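Local atomic coordinates of mannitol dehydrogenase (Helicobacter pylori, PDB entry 3TWO), a protein that probably catalyses the reversible, NADP(H)-dependent oxidation of cinnamyl-type alcohols to aldehydes, as a zinc-containing member of the medium-chain alcohol dehydrogenase family. Residues V92-A97 with E140-S145; K96-C101 with Q107-V112. All blocks are in the same frame, centred on the assembly; numbering follows the deposited sequence.

Interaction 1: residues V92-A97 with E140-S145. With ZN (zinc ion), chain H.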
loop_
_atom_site.group_PDB
_atom_site.type_symbol
_atom_site.label_atom_id
_atom_site.label_comp_id
_atom_site.label_asym_id
_atom_site.label_seq_id
_atom_site.Cartn_x
_atom_site.Cartn_y
_atom_site.Cartn_z
ATOM N N VAL B 92 2.027 -10.773 25.895
ATOM C CA VAL B 92 1.552 -11.180 27.204
ATOM C C VAL B 92 1.098 -10.005 28.072
ATOM O O VAL B 92 0.706 -10.188 29.247
ATOM C CB VAL B 92 2.656 -11.928 27.997
ATOM C CG1 VAL B 92 3.022 -13.179 27.309
ATOM C CG2 VAL B 92 3.942 -11.015 28.175
ATOM N N ASN B 93 1.154 -8.809 27.531
ATOM C CA ASN B 93 0.746 -7.602 28.291
ATOM C C ASN B 93 0.728 -6.377 27.381
ATOM O O ASN B 93 1.331 -6.446 26.293
ATOM C CB ASN B 93 1.695 -7.342 29.461
ATOM C CG ASN B 93 0.939 -6.901 30.716
ATOM O OD1 ASN B 93 -0.171 -6.397 30.616
ATOM N ND2 ASN B 93 1.494 -7.197 31.904
ATOM N N SER B 94 0.005 -5.309 27.799
ATOM C CA SER B 94 -0.035 -4.010 27.119
ATOM C C SER B 94 -0.566 -2.968 28.098
ATOM O O SER B 94 -0.878 -3.320 29.219
ATOM C CB SER B 94 -0.888 -4.047 25.828
ATOM O OG SER B 94 -2.266 -4.311 26.098
ATOM N N CYS B 95 -0.717 -1.707 27.678
ATOM C CA CYS B 95 -0.887 -0.628 28.686
ATOM C C CYS B 95 -2.360 -0.570 29.122
ATOM O O CYS B 95 -2.657 -0.146 30.228
ATOM C CB CYS B 95 -0.418 0.766 28.192
ATOM S SG CYS B 95 -1.673 1.612 27.157
ATOM N N LYS B 96 -3.248 -1.042 28.246
ATOM C CA LYS B 96 -4.681 -1.162 28.561
ATOM C C LYS B 96 -5.304 0.236 28.676
ATOM O O LYS B 96 -6.411 0.379 29.161
ATOM C CB LYS B 96 -4.956 -1.971 29.861
ATOM C CG LYS B 96 -4.183 -3.307 30.060
ATOM C CD LYS B 96 -4.448 -3.858 31.491
ATOM C CE LYS B 96 -3.533 -5.028 31.901
ATOM N NZ LYS B 96 -2.054 -4.659 31.712
ATOM N N ALA B 97 -4.600 1.268 28.241
ATOM C CA ALA B 97 -5.141 2.611 28.362
ATOM C C ALA B 97 -5.079 3.427 27.078
ATOM O O ALA B 97 -5.575 4.532 27.064
ATOM C CB ALA B 97 -4.491 3.369 29.539
ATOM N N GLU B 140 -4.170 -12.406 32.991
ATOM C CA GLU B 140 -5.345 -13.172 32.502
ATOM C C GLU B 140 -6.039 -12.638 31.255
ATOM O O GLU B 140 -6.749 -13.415 30.579
ATOM C CB GLU B 140 -6.411 -13.362 33.598
ATOM C CG GLU B 140 -6.829 -12.070 34.257
ATOM C CD GLU B 140 -8.165 -12.165 34.953
ATOM O OE1 GLU B 140 -8.645 -11.104 35.436
ATOM O OE2 GLU B 140 -8.735 -13.281 35.003
ATOM N N ASN B 141 -5.846 -11.346 30.962
ATOM C CA ASN B 141 -6.465 -10.690 29.776
ATOM C C ASN B 141 -5.770 -10.953 28.458
ATOM O O ASN B 141 -6.196 -10.438 27.438
ATOM C CB ASN B 141 -6.627 -9.192 30.001
ATOM C CG ASN B 141 -7.453 -8.923 31.237
ATOM O OD1 ASN B 141 -8.672 -8.991 31.202
ATOM N ND2 ASN B 141 -6.774 -8.714 32.380
ATOM N N TYR B 142 -4.679 -11.733 28.522
ATOM C CA TYR B 142 -3.831 -12.104 27.372
ATOM C C TYR B 142 -3.787 -13.626 27.211
ATOM O O TYR B 142 -2.934 -14.169 26.498
ATOM C CB TYR B 142 -2.411 -11.509 27.574
ATOM C CG TYR B 142 -2.531 -10.029 27.682
ATOM C CD1 TYR B 142 -2.833 -9.418 28.924
ATOM C CD2 TYR B 142 -2.490 -9.223 26.529
ATOM C CE1 TYR B 142 -3.036 -8.055 29.026
ATOM C CE2 TYR B 142 -2.680 -7.795 26.651
ATOM C CZ TYR B 142 -2.939 -7.249 27.895
ATOM O OH TYR B 142 -3.102 -5.887 28.052
ATOM N N VAL B 143 -4.720 -14.318 27.850
ATOM C CA VAL B 143 -4.764 -15.781 27.776
ATOM C C VAL B 143 -5.979 -16.245 26.928
ATOM O O VAL B 143 -7.114 -15.782 27.125
ATOM C CB VAL B 143 -4.780 -16.392 29.210
ATOM C CG1 VAL B 143 -4.918 -17.929 29.152
ATOM C CG2 VAL B 143 -3.498 -15.977 29.980
ATOM N N ILE B 144 -5.770 -17.167 26.005
ATOM C CA ILE B 144 -6.865 -17.595 25.143
ATOM C C ILE B 144 -7.498 -18.854 25.750
ATOM O O ILE B 144 -6.772 -19.768 26.150
ATOM C CB ILE B 144 -6.305 -17.884 23.692
ATOM C CG1 ILE B 144 -5.512 -16.627 23.188
ATOM C CG2 ILE B 144 -7.413 -18.473 22.731
ATOM C CD1 ILE B 144 -6.281 -15.290 23.324
ATOM N N SER B 145 -8.827 -18.924 25.785
ATOM C CA SER B 145 -9.502 -20.096 26.294
ATOM C C SER B 145 -9.626 -21.177 25.198
ATOM O O SER B 145 -9.946 -20.877 24.053
ATOM C CB SER B 145 -10.881 -19.690 26.761
ATOM O OG SER B 145 -11.615 -20.830 26.917
HETATM ZN ZN ZN H . -1.886 0.369 25.148
#

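Interaction 2: residues K96-C101 with Q107-V112. With ZN (zinc ion), chain H.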
loop_
_atom_site.group_PDB
_atom_site.type_symbol
_atom_site.label_atom_id
_atom_site.label_comp_id
_atom_site.label_asym_id
_atom_site.label_seq_id
_atom_site.Cartn_x
_atom_site.Cartn_y
_atom_site.Cartn_z
ATOM N N LYS B 96 -3.248 -1.042 28.246
ATOM C CA LYS B 96 -4.681 -1.162 28.561
ATOM C C LYS B 96 -5.304 0.236 28.676
ATOM O O LYS B 96 -6.411 0.379 29.161
ATOM C CB LYS B 96 -4.956 -1.971 29.861
ATOM C CG LYS B 96 -4.183 -3.307 30.060
ATOM C CD LYS B 96 -4.448 -3.858 31.491
ATOM C CE LYS B 96 -3.533 -5.028 31.901
ATOM N NZ LYS B 96 -2.054 -4.659 31.712
ATOM N N ALA B 97 -4.600 1.268 28.241
ATOM C CA ALA B 97 -5.141 2.611 28.362
ATOM C C ALA B 97 -5.079 3.427 27.078
ATOM O O ALA B 97 -5.575 4.532 27.064
ATOM C CB ALA B 97 -4.491 3.369 29.539
ATOM N N CYS B 98 -4.566 2.872 25.992
ATOM C CA CYS B 98 -4.414 3.606 24.745
ATOM C C CYS B 98 -5.449 3.203 23.656
ATOM O O CYS B 98 -6.297 2.306 23.838
ATOM C CB CYS B 98 -2.982 3.417 24.209
ATOM S SG CYS B 98 -2.743 1.668 23.530
ATOM N N LYS B 99 -5.380 3.890 22.527
ATOM C CA LYS B 99 -6.371 3.686 21.506
ATOM C C LYS B 99 -6.255 2.276 20.991
ATOM O O LYS B 99 -7.241 1.607 20.951
ATOM C CB LYS B 99 -6.238 4.676 20.344
ATOM C CG LYS B 99 -7.503 4.710 19.471
ATOM C CD LYS B 99 -7.842 6.128 19.017
ATOM C CE LYS B 99 -6.886 6.654 17.902
ATOM N NZ LYS B 99 -6.952 5.729 16.724
ATOM N N PRO B 100 -5.046 1.825 20.619
ATOM C CA PRO B 100 -5.037 0.432 20.160
ATOM C C PRO B 100 -5.539 -0.586 21.222
ATOM O O PRO B 100 -6.244 -1.528 20.836
ATOM C CB PRO B 100 -3.575 0.193 19.781
ATOM C CG PRO B 100 -3.052 1.515 19.427
ATOM C CD PRO B 100 -3.832 2.552 20.190
ATOM N N CYS B 101 -5.179 -0.417 22.501
ATOM C CA CYS B 101 -5.628 -1.332 23.526
ATOM C C CYS B 101 -7.132 -1.311 23.622
ATOM O O CYS B 101 -7.738 -2.392 23.776
ATOM C CB CYS B 101 -5.029 -1.037 24.913
ATOM S SG CYS B 101 -3.302 -1.609 25.092
ATOM N N GLN B 107 -1.598 -5.423 19.947
ATOM C CA GLN B 107 -0.298 -5.649 19.267
ATOM C C GLN B 107 0.334 -4.369 18.793
ATOM O O GLN B 107 1.499 -4.385 18.535
ATOM C CB GLN B 107 -0.369 -6.635 18.063
ATOM C CG GLN B 107 -1.084 -6.076 16.775
ATOM C CD GLN B 107 -2.584 -6.285 16.794
ATOM O OE1 GLN B 107 -3.195 -6.353 17.866
ATOM N NE2 GLN B 107 -3.193 -6.421 15.595
ATOM N N PHE B 108 -0.426 -3.278 18.689
ATOM C CA PHE B 108 0.106 -1.986 18.314
ATOM C C PHE B 108 0.305 -1.061 19.513
ATOM O O PHE B 108 0.729 0.065 19.335
ATOM C CB PHE B 108 -0.782 -1.282 17.253
ATOM C CG PHE B 108 -0.879 -2.029 15.967
ATOM C CD1 PHE B 108 -2.079 -2.625 15.585
ATOM C CD2 PHE B 108 0.223 -2.128 15.145
ATOM C CE1 PHE B 108 -2.178 -3.346 14.378
ATOM C CE2 PHE B 108 0.156 -2.864 13.914
ATOM C CZ PHE B 108 -1.059 -3.484 13.550
ATOM N N CYS B 109 -0.013 -1.517 20.728
ATOM C CA CYS B 109 0.278 -0.729 21.909
ATOM C C CYS B 109 1.787 -0.417 21.965
ATOM O O CYS B 109 2.629 -1.295 21.793
ATOM C CB CYS B 109 -0.118 -1.459 23.196
ATOM S SG CYS B 109 0.243 -0.505 24.713
ATOM N N THR B 110 2.133 0.835 22.277
ATOM C CA THR B 110 3.575 1.172 22.356
ATOM C C THR B 110 4.249 0.494 23.581
ATOM O O THR B 110 5.476 0.402 23.630
ATOM C CB THR B 110 3.848 2.741 22.332
ATOM O OG1 THR B 110 3.364 3.298 23.534
ATOM C CG2 THR B 110 3.151 3.459 21.125
ATOM N N LYS B 111 3.480 -0.040 24.535
ATOM C CA LYS B 111 4.078 -0.751 25.654
ATOM C C LYS B 111 3.692 -2.224 25.668
ATOM O O LYS B 111 3.727 -2.895 26.718
ATOM C CB LYS B 111 3.711 -0.071 26.971
ATOM C CG LYS B 111 4.143 1.420 27.075
ATOM C CD LYS B 111 3.785 1.877 28.500
ATOM C CE LYS B 111 4.555 3.127 28.952
ATOM N NZ LYS B 111 4.347 4.327 28.040
ATOM N N VAL B 112 3.333 -2.724 24.477
ATOM C CA VAL B 112 3.101 -4.139 24.277
ATOM C C VAL B 112 4.345 -4.921 24.766
ATOM O O VAL B 112 5.475 -4.506 24.549
ATOM C CB VAL B 112 2.750 -4.487 22.761
ATOM C CG1 VAL B 112 3.909 -4.000 21.769
ATOM C CG2 VAL B 112 2.461 -5.964 22.616
HETATM ZN ZN ZN H . -1.886 0.369 25.148
#

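Interaction 1: residues V92-A97 with E140-S145
Tyr-142 carries this contact from the 140-145 side; one face of its ring is turned to the backbone of Val-92 and Asn-93. Asn-93 CA stands over one face of the Tyr-142 ring, 3.7 Å from its centroid and 9° off the normal. This is a CH-pi contact. Val-92 adds its carbonyl group over the same ring, with O 3.6 Å from Tyr-142 CG. At the far edge, near the ring plane, Ser-94 OG and Tyr-142 OH form a hydrogen bond of 2.6 Å. Lys-96 CG packs against Tyr-142 OH at 3.4 Å. Tyr-142 reaches this place because CG sits anti to its carbonyl carbon (chi1 -59°), pointing the ring at the other segment. The contact lies in the GroES-like catalytic domain of the alcohol dehydrogenase fold, where the chain leaves strand 91-93 for the lobe of the four-cysteine zinc. Cys-95 SG binds that zinc. Behind the first shell, Lys-96 bends at its last torsion and gives NZ two acceptors. One is Asn-93 OD1, 2.8 Å from Lys-96 NZ and met in the carbonyl plane; the other is Ser-94 O at 3.1 Å. Further out, Ile-296 of helix 296-308 touches Tyr-142, and Val-113 pairs with the backbone of Val-92 and Asn-93.

Interaction 2: residues K96-C101 with Q107-V112
Phe-108 and Pro-100 meet through their CB atoms, 4.0 Å apart, while the phenyl ring itself leads away from the 96-101 segment. Gln-107 CG lies over one face of that ring, displaced toward the rim. Leu-292 of the same chain and His-282 of the second subunit also pack on Phe-108. The pyrrolidine ring of Pro-100 lies against the backbone between Phe-108 and Cys-109, with CB 4.1 Å from Cys-109 N. No hydrogen bond crosses between the segments. The metal joins them instead. Zinc is bound by Cys-98 SG at 2.2 Å, Cys-101 SG at 2.4 Å and Cys-109 SG at 2.3 Å, and Cys-95 completes the four-thiolate site. This is the structural zinc lobe of the zinc-dependent medium-chain alcohol dehydrogenases, distinct from the zinc held by Cys-42, His-64 and Cys-160. The thiolates come from different directions. Cys-109 SG is anti to its own backbone N (chi1 180°), which carries the sulfur from the 107-112 side to the metal. Cys-101 SG also packs against Cys-109 CB. Backbone N-H groups point at the sulfurs and would be expected to ease their negative charge. Lys-96 N donates to Cys-101 SG with an N-H...S angle of 150°. Cys-98 is the N-cap of helix 99-102, and its SG accepts from Cys-101 N at 163°. Lys-111 N donates to Cys-109 SG at 3.3 Å, within the type I turn of 109-112. Lys-99 NZ makes a salt bridge to Glu-234 of the second subunit.

Interaction 1 begins on strand 91-93 and interaction 2 in the chain just after it; they share Lys-96 and Ala-97. Going from the N terminus, interaction 2 closes first. It ends a short loop through helix 99-102, just before strand 113-114 returns to pair with strand 91-93. Interaction 1 opens earlier, at 92-97, and closes later, at 140-145, so its long loop spans the rest of interaction 2, from Cys-98 to Val-112. It ties the base of the zinc lobe to the turn between strands 135-139 and 144-145, both part of the mixed sheet. The two contacts also touch. Ser-94 packs against Cys-101 and Cys-109, and Cys-95 N lies close to Cys-109 SG, so they meet at the one metal.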